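Local coordinates for sigma regulatory family protein-PP2C phosphatase (Chlamydia trachomatis serovar L2, PDB 6MAB), which probably senses TCA cycle intermediates through this periplasmic domain of RsbU, a membrane protein whose other part is probably a phosphatase, at residues A[19-24]-A[243-248]; A[26-31]-A[254-259]; A[125-130]-A[204-209]; A[158-163]-A[170-175]; A[176-181]-A[187-192]. One frame throughout, in Å; residues are numbered along the deposited sequence.

Contact 1 (A[19-24]-A[243-248])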
# COMPACT_ATOMS: atom_id res chain seq x y z
N GLU A 19 -4.05 4.02 19.52
CA GLU A 19 -4.92 5.10 19.04
C GLU A 19 -4.34 5.75 17.79
O GLU A 19 -5.08 6.15 16.88
CB GLU A 19 -5.13 6.17 20.11
CG GLU A 19 -5.96 5.75 21.28
CD GLU A 19 -7.37 5.34 20.88
OE1 GLU A 19 -7.98 6.00 19.99
OE2 GLU A 19 -7.84 4.34 21.44
N ASN A 20 -3.01 5.89 17.75
CA ASN A 20 -2.37 6.51 16.59
C ASN A 20 -2.48 5.63 15.36
O ASN A 20 -2.72 6.13 14.26
CB ASN A 20 -0.92 6.82 16.90
CG ASN A 20 -0.72 8.20 17.44
OD1 ASN A 20 -0.63 9.16 16.68
ND2 ASN A 20 -0.68 8.34 18.76
N ALA A 21 -2.30 4.32 15.52
CA ALA A 21 -2.43 3.42 14.39
C ALA A 21 -3.85 3.46 13.83
O ALA A 21 -4.05 3.48 12.61
CB ALA A 21 -2.06 2.00 14.80
N LEU A 22 -4.85 3.50 14.71
CA LEU A 22 -6.23 3.50 14.25
C LEU A 22 -6.56 4.79 13.52
O LEU A 22 -7.26 4.77 12.51
CB LEU A 22 -7.18 3.30 15.42
CG LEU A 22 -7.05 1.98 16.19
CD1 LEU A 22 -8.08 1.93 17.32
CD2 LEU A 22 -7.20 0.77 15.28
N PHE A 23 -6.08 5.93 14.03
CA PHE A 23 -6.35 7.19 13.34
C PHE A 23 -5.72 7.20 11.97
O PHE A 23 -6.31 7.68 10.99
CB PHE A 23 -5.85 8.39 14.15
CG PHE A 23 -5.83 9.67 13.36
CD1 PHE A 23 -6.93 10.51 13.35
CD2 PHE A 23 -4.72 10.03 12.61
CE1 PHE A 23 -6.92 11.68 12.62
CE2 PHE A 23 -4.71 11.19 11.87
CZ PHE A 23 -5.81 12.02 11.88
N LYS A 24 -4.47 6.73 11.88
CA LYS A 24 -3.79 6.74 10.59
C LYS A 24 -4.45 5.77 9.62
O LYS A 24 -4.61 6.09 8.43
CB LYS A 24 -2.30 6.42 10.80
CG LYS A 24 -1.57 7.47 11.64
CD LYS A 24 -0.17 7.01 12.03
CE LYS A 24 0.47 7.87 13.10
NZ LYS A 24 0.81 9.23 12.62
N TRP A 243 9.06 -0.05 21.21
CA TRP A 243 7.83 -0.81 21.32
C TRP A 243 6.88 -0.33 20.22
O TRP A 243 6.94 0.83 19.82
CB TRP A 243 7.17 -0.62 22.68
CG TRP A 243 7.70 -1.52 23.78
CD1 TRP A 243 8.88 -2.21 23.80
CD2 TRP A 243 7.05 -1.82 25.02
NE1 TRP A 243 9.00 -2.92 24.97
CE2 TRP A 243 7.89 -2.69 25.74
CE3 TRP A 243 5.83 -1.44 25.58
CZ2 TRP A 243 7.54 -3.19 26.99
CZ3 TRP A 243 5.50 -1.93 26.82
CH2 TRP A 243 6.35 -2.79 27.52
N GLY A 244 6.02 -1.23 19.73
CA GLY A 244 5.14 -0.88 18.64
C GLY A 244 3.83 -1.63 18.68
O GLY A 244 3.61 -2.50 19.51
N TYR A 245 2.92 -1.24 17.76
CA TYR A 245 1.61 -1.84 17.60
C TYR A 245 1.35 -2.05 16.11
O TYR A 245 1.59 -1.14 15.33
CB TYR A 245 0.50 -0.94 18.19
CG TYR A 245 -0.89 -1.50 18.04
CD1 TYR A 245 -1.37 -2.42 18.95
CD2 TYR A 245 -1.72 -1.12 17.00
CE1 TYR A 245 -2.64 -2.94 18.83
CE2 TYR A 245 -3.00 -1.63 16.87
CZ TYR A 245 -3.44 -2.55 17.79
OH TYR A 245 -4.70 -3.08 17.66
N ILE A 246 0.85 -3.21 15.73
CA ILE A 246 0.57 -3.51 14.32
C ILE A 246 -0.93 -3.60 14.12
O ILE A 246 -1.61 -4.44 14.73
CB ILE A 246 1.23 -4.81 13.86
CG1 ILE A 246 2.74 -4.70 13.97
CG2 ILE A 246 0.85 -5.11 12.42
CD1 ILE A 246 3.45 -6.05 13.80
N HIS A 247 -1.44 -2.75 13.24
CA HIS A 247 -2.86 -2.75 12.89
C HIS A 247 -3.05 -3.16 11.44
O HIS A 247 -2.44 -2.58 10.54
CB HIS A 247 -3.47 -1.39 13.10
CG HIS A 247 -4.88 -1.33 12.62
ND1 HIS A 247 -5.88 -2.07 13.19
CD2 HIS A 247 -5.43 -0.67 11.57
CE1 HIS A 247 -7.01 -1.85 12.54
NE2 HIS A 247 -6.77 -1.00 11.56
N SER A 248 -3.93 -4.14 11.21
CA SER A 248 -4.14 -4.66 9.87
C SER A 248 -5.30 -3.95 9.17
O SER A 248 -6.35 -3.72 9.77
CB SER A 248 -4.41 -6.16 9.92
OG SER A 248 -3.22 -6.84 10.30
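Leu22 lays one methyl, CD2, over a face of the His247 imidazole. Leu22 CD2 sits 3.9 Å from the centroid of the His247 ring and 17° off the ring normal, displaced toward the rim. Its nearest ring atom is ND1 of His247, 3.8 Å from Leu22 CD2. This is a CH-pi contact, and the two side chains cross at about a right angle. The CB of Leu22 does not aim at the strand. With chi1 at -61°, CG stands anti to the carbonyl carbon, and the branch carrying CD2 swings over the ring.

Ala21 packs beside it. Its CB points at the strand and meets two residues. It touches the edge of the Tyr245 ring, with Ala21 CB to Tyr245 CD2 at 3.8 Å. Ala21 CB also lies 4.0 Å from His247 CB. Tyr245 and His247 are two apart in the strand and both point toward the helix. The CA atoms of Ala21 and His247 are 6.4 Å apart, a close approach that a one-carbon side chain permits.

The helix belongs to the long 2-31 helix, and the strand is part of 240-249 in the six-stranded antiparallel sheet. Their local axes come within 8.5 Å and cross at -33°. Ala25 and Arg18 of the same helix also touch His247 and Tyr245, and the Tyr245 ring meets Phe232.

The helix is held here by methyl groups set against an imidazole face and a phenol edge. The contact rests on apolar and CH-pi packing, with no hydrogen bond or salt bridge across it.

Contact 2 (A[26-31]-A[254-259])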
# COMPACT_ATOMS: atom_id res chain seq x y z
N HIS A 26 -7.64 4.97 9.60
CA HIS A 26 -8.88 5.57 9.17
C HIS A 26 -8.63 6.63 8.10
O HIS A 26 -9.38 6.73 7.12
CB HIS A 26 -9.60 6.18 10.37
CG HIS A 26 -10.78 7.03 10.01
ND1 HIS A 26 -12.02 6.51 9.72
CD2 HIS A 26 -10.90 8.37 9.88
CE1 HIS A 26 -12.85 7.49 9.44
NE2 HIS A 26 -12.20 8.63 9.53
N THR A 27 -7.55 7.40 8.25
CA THR A 27 -7.21 8.39 7.24
C THR A 27 -6.96 7.72 5.89
O THR A 27 -7.47 8.15 4.85
CB THR A 27 -5.99 9.20 7.69
OG1 THR A 27 -6.31 9.91 8.90
CG2 THR A 27 -5.59 10.22 6.63
N LEU A 28 -6.17 6.64 5.90
CA LEU A 28 -5.89 5.94 4.66
C LEU A 28 -7.15 5.29 4.07
O LEU A 28 -7.30 5.24 2.85
CB LEU A 28 -4.78 4.91 4.90
CG LEU A 28 -3.44 5.55 5.25
CD1 LEU A 28 -2.43 4.48 5.67
CD2 LEU A 28 -2.85 6.35 4.08
N GLN A 29 -8.09 4.82 4.91
CA GLN A 29 -9.33 4.26 4.39
C GLN A 29 -10.17 5.31 3.69
O GLN A 29 -10.90 5.01 2.74
CB GLN A 29 -10.11 3.59 5.52
CG GLN A 29 -9.54 2.25 5.96
CD GLN A 29 -10.06 1.80 7.32
OE1 GLN A 29 -10.86 2.49 7.97
NE2 GLN A 29 -9.60 0.64 7.76
N GLN A 30 -10.07 6.57 4.14
CA GLN A 30 -10.84 7.65 3.56
C GLN A 30 -10.19 8.23 2.31
O GLN A 30 -10.89 8.84 1.48
CB GLN A 30 -11.02 8.75 4.61
CG GLN A 30 -11.84 8.31 5.81
CD GLN A 30 -13.19 7.73 5.40
OE1 GLN A 30 -13.56 6.63 5.81
NE2 GLN A 30 -13.92 8.45 4.55
N THR A 31 -8.88 8.01 2.11
CA THR A 31 -8.13 8.69 1.06
C THR A 31 -7.61 7.78 -0.05
O THR A 31 -7.43 8.26 -1.17
CB THR A 31 -6.94 9.44 1.67
OG1 THR A 31 -6.15 8.53 2.44
CG2 THR A 31 -7.42 10.56 2.57
N PHE A 254 -2.60 -4.15 3.38
CA PHE A 254 -1.39 -3.66 4.05
C PHE A 254 -1.70 -3.43 5.52
O PHE A 254 -2.85 -3.53 5.94
CB PHE A 254 -0.82 -2.41 3.35
CG PHE A 254 -1.65 -1.19 3.49
CD1 PHE A 254 -1.45 -0.34 4.55
CD2 PHE A 254 -2.57 -0.82 2.50
CE1 PHE A 254 -2.19 0.82 4.69
CE2 PHE A 254 -3.32 0.35 2.63
CZ PHE A 254 -3.12 1.17 3.73
N ARG A 255 -0.66 -3.16 6.29
CA ARG A 255 -0.74 -3.01 7.73
C ARG A 255 -0.04 -1.72 8.11
O ARG A 255 0.75 -1.18 7.35
CB ARG A 255 -0.10 -4.19 8.48
CG ARG A 255 -0.57 -5.57 8.01
CD ARG A 255 -0.53 -6.60 9.15
NE ARG A 255 0.74 -7.29 9.28
CZ ARG A 255 1.04 -8.08 10.31
NH1 ARG A 255 0.16 -8.26 11.29
NH2 ARG A 255 2.21 -8.69 10.36
N ILE A 256 -0.32 -1.25 9.32
CA ILE A 256 0.33 -0.07 9.87
C ILE A 256 1.01 -0.48 11.17
O ILE A 256 0.37 -1.08 12.05
CB ILE A 256 -0.66 1.08 10.11
CG1 ILE A 256 -1.22 1.60 8.78
CG2 ILE A 256 0.00 2.24 10.81
CD1 ILE A 256 -2.42 2.51 8.99
N LEU A 257 2.28 -0.15 11.30
CA LEU A 257 3.05 -0.32 12.52
C LEU A 257 3.30 1.06 13.11
O LEU A 257 3.97 1.88 12.48
CB LEU A 257 4.39 -1.03 12.24
CG LEU A 257 5.39 -1.02 13.41
CD1 LEU A 257 4.97 -1.89 14.56
CD2 LEU A 257 6.76 -1.48 12.87
N THR A 258 2.75 1.35 14.29
CA THR A 258 3.21 2.54 15.01
C THR A 258 4.24 2.11 16.04
O THR A 258 4.20 0.99 16.55
CB THR A 258 2.05 3.27 15.66
OG1 THR A 258 1.29 2.33 16.41
CG2 THR A 258 1.18 3.93 14.59
N TYR A 259 5.20 2.98 16.33
CA TYR A 259 6.28 2.58 17.23
C TYR A 259 6.86 3.82 17.88
O TYR A 259 6.67 4.95 17.40
CB TYR A 259 7.36 1.74 16.49
CG TYR A 259 8.14 2.47 15.39
CD1 TYR A 259 7.62 2.60 14.11
CD2 TYR A 259 9.40 3.02 15.64
CE1 TYR A 259 8.30 3.28 13.10
CE2 TYR A 259 10.10 3.69 14.61
CZ TYR A 259 9.53 3.81 13.36
OH TYR A 259 10.19 4.48 12.34
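Leu28 carries the contact on the helix side with a single methyl. Its CD1 reaches the rim of the Phe254 ring, 3.8 Å from CE1, near the ring plane. The same Leu28 CD1 lies 3.9 Å from CD1 of Ile256. One methyl is therefore shared by an aromatic edge and an aliphatic tip. All three residues are buried.

Torsions bring the groups together. Phe254 CG lies between its backbone N and carbonyl carbon, chi1 69°, which carries the ring to the helix side, where its edge meets Leu28. Ile256 is extended through chi2, 167°, so CD1 is carried out from the strand. The CA atoms of Leu28 and Ile256 are 10.1 Å apart, and side chains alone bridge that distance.

Further out, Leu159 of helix 153-160 packs on Leu28, and Thr170 of the adjoining strand packs on Ile256. Backbone bonds to His247 fix Ile256 within the sheet. At the helix end, Thr31 OG1 donates to Thr27 O at 2.8 Å, from above the carbonyl plane.

This is the last turn of a long N-terminal helix lying on an antiparallel sheet. Such a helix, with a sheet at each end of the molecule, is consistent with the double Cache fold of periplasmic sensors.

Contact 3 (A[125-130]-A[204-209])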
# COMPACT_ATOMS: atom_id res chain seq x y z
N GLN A 125 9.64 5.96 -3.40
CA GLN A 125 8.28 6.26 -3.87
C GLN A 125 7.37 5.06 -3.61
O GLN A 125 7.62 3.95 -4.08
CB GLN A 125 8.29 6.63 -5.35
CG GLN A 125 6.90 6.93 -5.91
CD GLN A 125 6.91 7.31 -7.37
OE1 GLN A 125 7.32 6.54 -8.23
NE2 GLN A 125 6.44 8.52 -7.67
N VAL A 126 6.30 5.31 -2.88
CA VAL A 126 5.24 4.33 -2.65
C VAL A 126 4.00 4.81 -3.38
O VAL A 126 3.62 5.98 -3.29
CB VAL A 126 4.97 4.15 -1.15
CG1 VAL A 126 3.76 3.30 -0.91
CG2 VAL A 126 6.18 3.52 -0.51
N LEU A 127 3.36 3.89 -4.09
CA LEU A 127 2.25 4.19 -4.97
C LEU A 127 0.97 3.54 -4.46
O LEU A 127 0.99 2.40 -3.99
CB LEU A 127 2.52 3.69 -6.37
CG LEU A 127 3.75 4.25 -7.07
CD1 LEU A 127 4.06 3.48 -8.35
CD2 LEU A 127 3.53 5.72 -7.34
N ALA A 128 -0.13 4.27 -4.58
CA ALA A 128 -1.45 3.67 -4.46
C ALA A 128 -1.79 3.04 -5.79
O ALA A 128 -1.88 3.74 -6.81
CB ALA A 128 -2.46 4.75 -4.10
N VAL A 129 -1.98 1.73 -5.78
CA VAL A 129 -2.31 0.95 -6.96
C VAL A 129 -3.78 0.62 -6.87
O VAL A 129 -4.19 -0.15 -6.00
CB VAL A 129 -1.47 -0.32 -7.04
CG1 VAL A 129 -1.79 -1.10 -8.30
CG2 VAL A 129 0.03 0.01 -6.95
N LEU A 130 -4.56 1.21 -7.76
CA LEU A 130 -6.01 1.01 -7.81
C LEU A 130 -6.37 0.30 -9.11
O LEU A 130 -5.93 0.70 -10.18
CB LEU A 130 -6.74 2.34 -7.72
CG LEU A 130 -7.01 2.81 -6.30
CD1 LEU A 130 -5.73 3.03 -5.51
CD2 LEU A 130 -7.86 4.07 -6.30
N VAL A 204 5.25 -6.60 -2.97
CA VAL A 204 5.85 -5.34 -2.55
C VAL A 204 5.92 -4.34 -3.70
O VAL A 204 5.76 -3.14 -3.49
CB VAL A 204 7.26 -5.61 -1.97
CG1 VAL A 204 8.04 -4.32 -1.78
CG2 VAL A 204 7.17 -6.36 -0.65
N PHE A 205 6.22 -4.80 -4.90
CA PHE A 205 6.48 -3.95 -6.05
C PHE A 205 5.30 -4.04 -7.02
O PHE A 205 4.27 -4.67 -6.73
CB PHE A 205 7.81 -4.35 -6.66
CG PHE A 205 8.99 -4.19 -5.72
CD1 PHE A 205 9.43 -2.93 -5.35
CD2 PHE A 205 9.66 -5.30 -5.25
CE1 PHE A 205 10.50 -2.79 -4.50
CE2 PHE A 205 10.75 -5.17 -4.40
CZ PHE A 205 11.18 -3.93 -4.03
N LEU A 206 5.43 -3.40 -8.19
CA LEU A 206 4.32 -3.36 -9.14
C LEU A 206 4.17 -4.63 -9.93
O LEU A 206 3.11 -4.85 -10.55
CB LEU A 206 4.48 -2.19 -10.10
CG LEU A 206 4.40 -0.79 -9.52
CD1 LEU A 206 4.67 0.21 -10.61
CD2 LEU A 206 3.01 -0.57 -8.93
N ARG A 207 5.18 -5.50 -9.93
CA ARG A 207 5.15 -6.78 -10.59
C ARG A 207 5.55 -7.86 -9.60
O ARG A 207 6.35 -7.61 -8.69
CB ARG A 207 6.09 -6.82 -11.80
CG ARG A 207 5.74 -5.82 -12.87
CD ARG A 207 6.84 -5.74 -13.92
NE ARG A 207 7.19 -7.06 -14.40
CZ ARG A 207 6.69 -7.64 -15.49
NH1 ARG A 207 5.80 -7.03 -16.27
NH2 ARG A 207 7.10 -8.86 -15.82
N ASP A 208 4.99 -9.05 -9.77
CA ASP A 208 5.24 -10.15 -8.84
C ASP A 208 6.60 -10.82 -9.05
O ASP A 208 6.88 -11.82 -8.38
CB ASP A 208 4.13 -11.20 -8.98
N ASP A 209 7.44 -10.30 -9.95
CA ASP A 209 8.72 -10.91 -10.29
C ASP A 209 9.90 -10.00 -10.00
O ASP A 209 10.98 -10.19 -10.57
CB ASP A 209 8.73 -11.32 -11.77
CG ASP A 209 8.59 -10.13 -12.71
OD1 ASP A 209 8.36 -9.01 -12.21
OD2 ASP A 209 8.72 -10.31 -13.94
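Leu127 meets Leu206 methyl to methyl, with CD1 of Leu127 4.0 Å from CD1 of Leu206. The two side chains cross at about a right angle. Leu127 lies in strand 126-135, and its backbone pairs with Arg118 on the neighbouring strand 113-119.

Ala128 comes next and takes the other face of the sheet. Val129 then returns to the face of Leu127. Its CG2 touches CD2 of Leu206 at 3.6 Å, the closer of the two meetings. With chi1 at -178°, CG1 is anti to the backbone N, and CG2, anti to the carbonyl carbon, is the branch that meets Leu206. Leu206 thus straddles two strand residues, one methyl on each. Leu130 turns away again, toward Asn35 and Ile38 of helix 35-45.

Leu206 comes from a segment with no regular structure. Tyr147 and Leu149 of strand 142-151 also touch it, as does Arg118. Beyond it, Arg207 grips Asp209 side-on. NE of Arg207 bonds OD1 of Asp209 at 3.2 Å, and NH2 bonds OD2 at 2.9 Å. NH1 of Arg207 makes a salt bridge to Glu104. At the start of the 204-209 segment, Val204 packs on Ile178.

The contact lays a long loop that follows strand 179-182 onto one face of the five-stranded sheet. Helix 35-45 touches the opposite face. Strand order 2-1-5-4-3 is that of a PAS-like sheet, consistent with a Cache subdomain.

Contact 4 (A[158-163]-A[170-175])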
# COMPACT_ATOMS: atom_id res chain seq x y z
N GLY A 158 2.85 13.31 5.75
CA GLY A 158 2.22 13.81 6.96
C GLY A 158 1.94 12.73 7.99
O GLY A 158 2.11 12.96 9.19
N LEU A 159 1.48 11.56 7.54
CA LEU A 159 1.15 10.49 8.48
C LEU A 159 2.39 9.88 9.13
O LEU A 159 2.31 9.36 10.25
CB LEU A 159 0.34 9.41 7.79
CG LEU A 159 -1.09 9.79 7.38
CD1 LEU A 159 -1.72 8.64 6.61
CD2 LEU A 159 -1.94 10.11 8.59
N LEU A 160 3.54 9.94 8.45
CA LEU A 160 4.76 9.41 9.03
C LEU A 160 5.59 10.47 9.75
O LEU A 160 6.59 10.13 10.40
CB LEU A 160 5.60 8.74 7.92
CG LEU A 160 5.28 7.27 7.64
CD1 LEU A 160 3.83 7.06 7.42
CD2 LEU A 160 6.10 6.79 6.40
N ALA A 161 5.20 11.74 9.67
CA ALA A 161 5.91 12.77 10.40
C ALA A 161 5.79 12.54 11.91
O ALA A 161 4.76 12.08 12.40
CB ALA A 161 5.36 14.15 10.04
N ALA A 162 6.86 12.86 12.63
CA ALA A 162 6.92 12.70 14.08
C ALA A 162 7.81 13.82 14.65
O ALA A 162 8.93 13.61 15.09
CB ALA A 162 7.46 11.32 14.47
N LYS A 163 7.29 15.05 14.64
CA LYS A 163 8.07 16.20 15.08
C LYS A 163 7.85 16.55 16.54
O LYS A 163 8.78 17.02 17.21
CB LYS A 163 7.75 17.42 14.22
N THR A 170 5.77 5.80 12.50
CA THR A 170 4.88 4.95 11.72
C THR A 170 5.65 4.23 10.62
O THR A 170 6.55 4.80 10.01
CB THR A 170 3.74 5.77 11.08
OG1 THR A 170 3.06 6.51 12.09
CG2 THR A 170 2.74 4.87 10.32
N ALA A 171 5.26 2.99 10.35
CA ALA A 171 5.76 2.23 9.21
C ALA A 171 4.57 1.59 8.51
O ALA A 171 3.65 1.08 9.16
CB ALA A 171 6.74 1.16 9.62
N ILE A 172 4.57 1.67 7.18
CA ILE A 172 3.58 1.01 6.34
C ILE A 172 4.15 -0.34 5.93
O ILE A 172 5.26 -0.41 5.39
CB ILE A 172 3.26 1.86 5.10
CG1 ILE A 172 2.79 3.26 5.51
CG2 ILE A 172 2.25 1.15 4.19
CD1 ILE A 172 1.56 3.31 6.38
N LEU A 173 3.39 -1.40 6.20
CA LEU A 173 3.84 -2.79 6.05
C LEU A 173 3.07 -3.47 4.93
O LEU A 173 1.84 -3.44 4.91
CB LEU A 173 3.62 -3.60 7.33
CG LEU A 173 4.61 -3.59 8.47
CD1 LEU A 173 5.17 -2.21 8.72
CD2 LEU A 173 3.89 -4.15 9.69
N SER A 174 3.80 -4.16 4.05
CA SER A 174 3.15 -5.05 3.11
C SER A 174 2.59 -6.27 3.84
O SER A 174 2.94 -6.57 4.98
CB SER A 174 4.16 -5.50 2.04
OG SER A 174 5.00 -6.50 2.57
N LYS A 175 1.74 -7.02 3.12
CA LYS A 175 1.06 -8.17 3.71
C LYS A 175 2.03 -9.22 4.23
O LYS A 175 1.78 -9.84 5.28
CB LYS A 175 0.13 -8.78 2.66
CG LYS A 175 -0.78 -9.88 3.19
CD LYS A 175 -1.69 -10.43 2.10
O HOH W 1 4.26 8.88 12.77
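Leu160 packs on Thr170 where the chain leaves helix 153-160 and returns as strand 169-174. The strand belongs to the six-stranded antiparallel sheet, which is consistent with the second subdomain of a double Cache fold.

The apolar contacts centre on Leu160. Its CD1 lies 3.8 Å from CG2 of Thr170, and the side chains cross at about a right angle. Its CG also rests 3.7 Å from the carbonyl O of Thr170. CD1 of Leu160 then reaches CG1 of Ile172, more loosely, at 4.4 Å. One leucine thus spans two residues of the same strand.

The polar contacts centre on the Leu159 carbonyl. Chi1 of Thr170 is -55°, which sends its methyl anti to the backbone N and leaves OG1 beside that N. Thr170 OG1 stands 3.5 Å from the carbonyl O of Leu159. That carbonyl also receives a hydrogen bond from NZ of Lys24 on helix 2-31, so three parts of the fold gather here. The next carbonyl, of Leu160, accepts a bond from OG1 of Thr183, and the backbone N of Thr170 bonds to that same hydroxyl.

A water bridges the two segments, probably donating to Leu159 O at 3.2 Å and hydrogen-bonded to Thr170 OG1 at 2.7 Å.

Contact 5 (A[176-181]-A[187-192])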
# COMPACT_ATOMS: atom_id res chain seq x y z
N ASN A 176 3.13 -9.48 3.51
CA ASN A 176 4.08 -10.52 3.90
C ASN A 176 5.22 -9.98 4.77
O ASN A 176 6.20 -10.69 4.99
CB ASN A 176 4.73 -11.22 2.68
CG ASN A 176 3.73 -11.79 1.70
OD1 ASN A 176 3.91 -11.70 0.48
ND2 ASN A 176 2.71 -12.46 2.22
N GLY A 177 5.12 -8.75 5.24
CA GLY A 177 6.00 -8.26 6.28
C GLY A 177 7.19 -7.43 5.85
O GLY A 177 8.18 -7.36 6.60
N ILE A 178 7.15 -6.79 4.68
CA ILE A 178 8.20 -5.87 4.25
C ILE A 178 7.72 -4.44 4.50
O ILE A 178 6.63 -4.06 4.06
CB ILE A 178 8.56 -6.08 2.77
CG1 ILE A 178 9.10 -7.50 2.51
CG2 ILE A 178 9.59 -5.05 2.33
CD1 ILE A 178 10.35 -7.86 3.35
N ILE A 179 8.55 -3.64 5.17
CA ILE A 179 8.21 -2.23 5.35
C ILE A 179 8.32 -1.50 4.01
O ILE A 179 9.35 -1.54 3.35
CB ILE A 179 9.10 -1.60 6.43
CG1 ILE A 179 8.78 -2.24 7.79
CG2 ILE A 179 8.91 -0.09 6.47
CD1 ILE A 179 9.70 -1.83 8.93
N LEU A 180 7.24 -0.84 3.60
CA LEU A 180 7.28 -0.06 2.37
C LEU A 180 7.89 1.31 2.61
O LEU A 180 8.63 1.83 1.76
CB LEU A 180 5.87 0.07 1.80
CG LEU A 180 5.11 -1.21 1.49
CD1 LEU A 180 3.76 -0.86 0.84
CD2 LEU A 180 5.90 -2.14 0.60
N GLN A 181 7.58 1.93 3.75
CA GLN A 181 8.06 3.26 4.07
C GLN A 181 7.83 3.50 5.55
O GLN A 181 6.79 3.10 6.10
CB GLN A 181 7.35 4.32 3.22
CG GLN A 181 7.97 5.67 3.30
CD GLN A 181 7.51 6.55 2.17
OE1 GLN A 181 6.57 7.32 2.32
NE2 GLN A 181 8.17 6.42 1.01
N LEU A 187 14.45 1.92 7.79
CA LEU A 187 13.62 0.74 7.81
C LEU A 187 12.96 0.45 6.48
O LEU A 187 12.26 -0.57 6.37
CB LEU A 187 12.51 0.87 8.86
CG LEU A 187 12.95 1.27 10.26
CD1 LEU A 187 11.74 1.32 11.18
CD2 LEU A 187 14.00 0.30 10.80
N ASP A 188 13.13 1.30 5.48
CA ASP A 188 12.45 1.10 4.22
C ASP A 188 12.94 -0.18 3.54
O ASP A 188 14.16 -0.44 3.44
CB ASP A 188 12.65 2.30 3.30
CG ASP A 188 11.91 3.56 3.78
OD1 ASP A 188 11.26 3.56 4.85
OD2 ASP A 188 12.01 4.57 3.07
N LEU A 189 11.98 -1.00 3.14
CA LEU A 189 12.20 -2.29 2.45
C LEU A 189 13.06 -3.24 3.30
O LEU A 189 13.97 -3.89 2.80
CB LEU A 189 12.80 -2.08 1.06
CG LEU A 189 11.91 -1.30 0.08
CD1 LEU A 189 12.60 -1.11 -1.27
CD2 LEU A 189 10.56 -1.99 -0.12
N VAL A 190 12.71 -3.33 4.57
CA VAL A 190 13.28 -4.25 5.54
C VAL A 190 12.16 -5.14 6.03
O VAL A 190 11.01 -4.71 6.15
CB VAL A 190 13.95 -3.48 6.70
CG1 VAL A 190 14.38 -4.41 7.81
CG2 VAL A 190 15.15 -2.66 6.16
N SER A 191 12.50 -6.39 6.33
CA SER A 191 11.55 -7.36 6.86
C SER A 191 11.34 -7.20 8.37
O SER A 191 12.28 -7.04 9.14
CB SER A 191 12.04 -8.78 6.58
OG SER A 191 11.16 -9.71 7.18
N ILE A 192 10.07 -7.29 8.79
CA ILE A 192 9.78 -7.31 10.22
C ILE A 192 9.96 -8.66 10.89
O ILE A 192 9.80 -8.74 12.12
CB ILE A 192 8.33 -6.88 10.50
CG1 ILE A 192 7.35 -7.89 9.91
CG2 ILE A 192 8.10 -5.47 9.94
CD1 ILE A 192 5.91 -7.70 10.38
O HOH W 2 10.11 3.99 0.91
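Ile192 N donates to the carbonyl O of Gly177 at 2.9 Å, nearly along the C=O axis. Two more backbone bonds follow. Ile179 N donates to Val190 O at 2.9 Å, almost straight at 176°. Leu189 N reaches Ile179 O at 2.7 Å, more bent at 137°. CA-H...O contacts accompany these bonds, as from Ser191 CA to Gly177 O at 3.4 Å.

The pairing is a single beta bridge, Ile178 with Ser191. The loop after strand 179-182 doubles back along this outer strand of the six-stranded sheet without forming a regular strand. Gly177 has a positive phi, and its CA lies 3.9 Å from Ile192 CG1.

Apolar side chains pack across the pairing. Ile179 sets CD1 against CB of Leu187 at 3.9 Å and CG1 against CG2 of Ile192. Ile178 splits its branches: CG2 lies over Leu189, while CD1 meets Ser191 CB.

Polar groups gather near Asp188. The side chains of Asp188 and Gln181 run side by side, with carboxylate and amide planes 30° apart. A water donates to Leu180 O at 2.8 Å and accepts from Gln181 NE2 at 3.1 Å. It also donates weakly to Asp188 OD2, while Asp188 OD1 takes the backbone N-H of Ala182.

How the contacts relate
Helix 2-31 opens contact 1 and then contact 2, each closed more than 200 residues later by strands 240-249 and 254-261. These two contacts cross. Both bring the helix onto the six-stranded sheet. Everything else falls within the chain they enclose. Contact 3 opens on strand 126-135 of the five-stranded sheet and closes in the loop after 179-182, joining the two halves. Inside its span lie contacts 4 and 5 in series, each a short local closure. Contact 4 ties helix 153-160 to strand 169-174. Contact 5 folds the loop along the next strand. Contacts 1 and 3 stay about 13 Å apart at their nearest atoms.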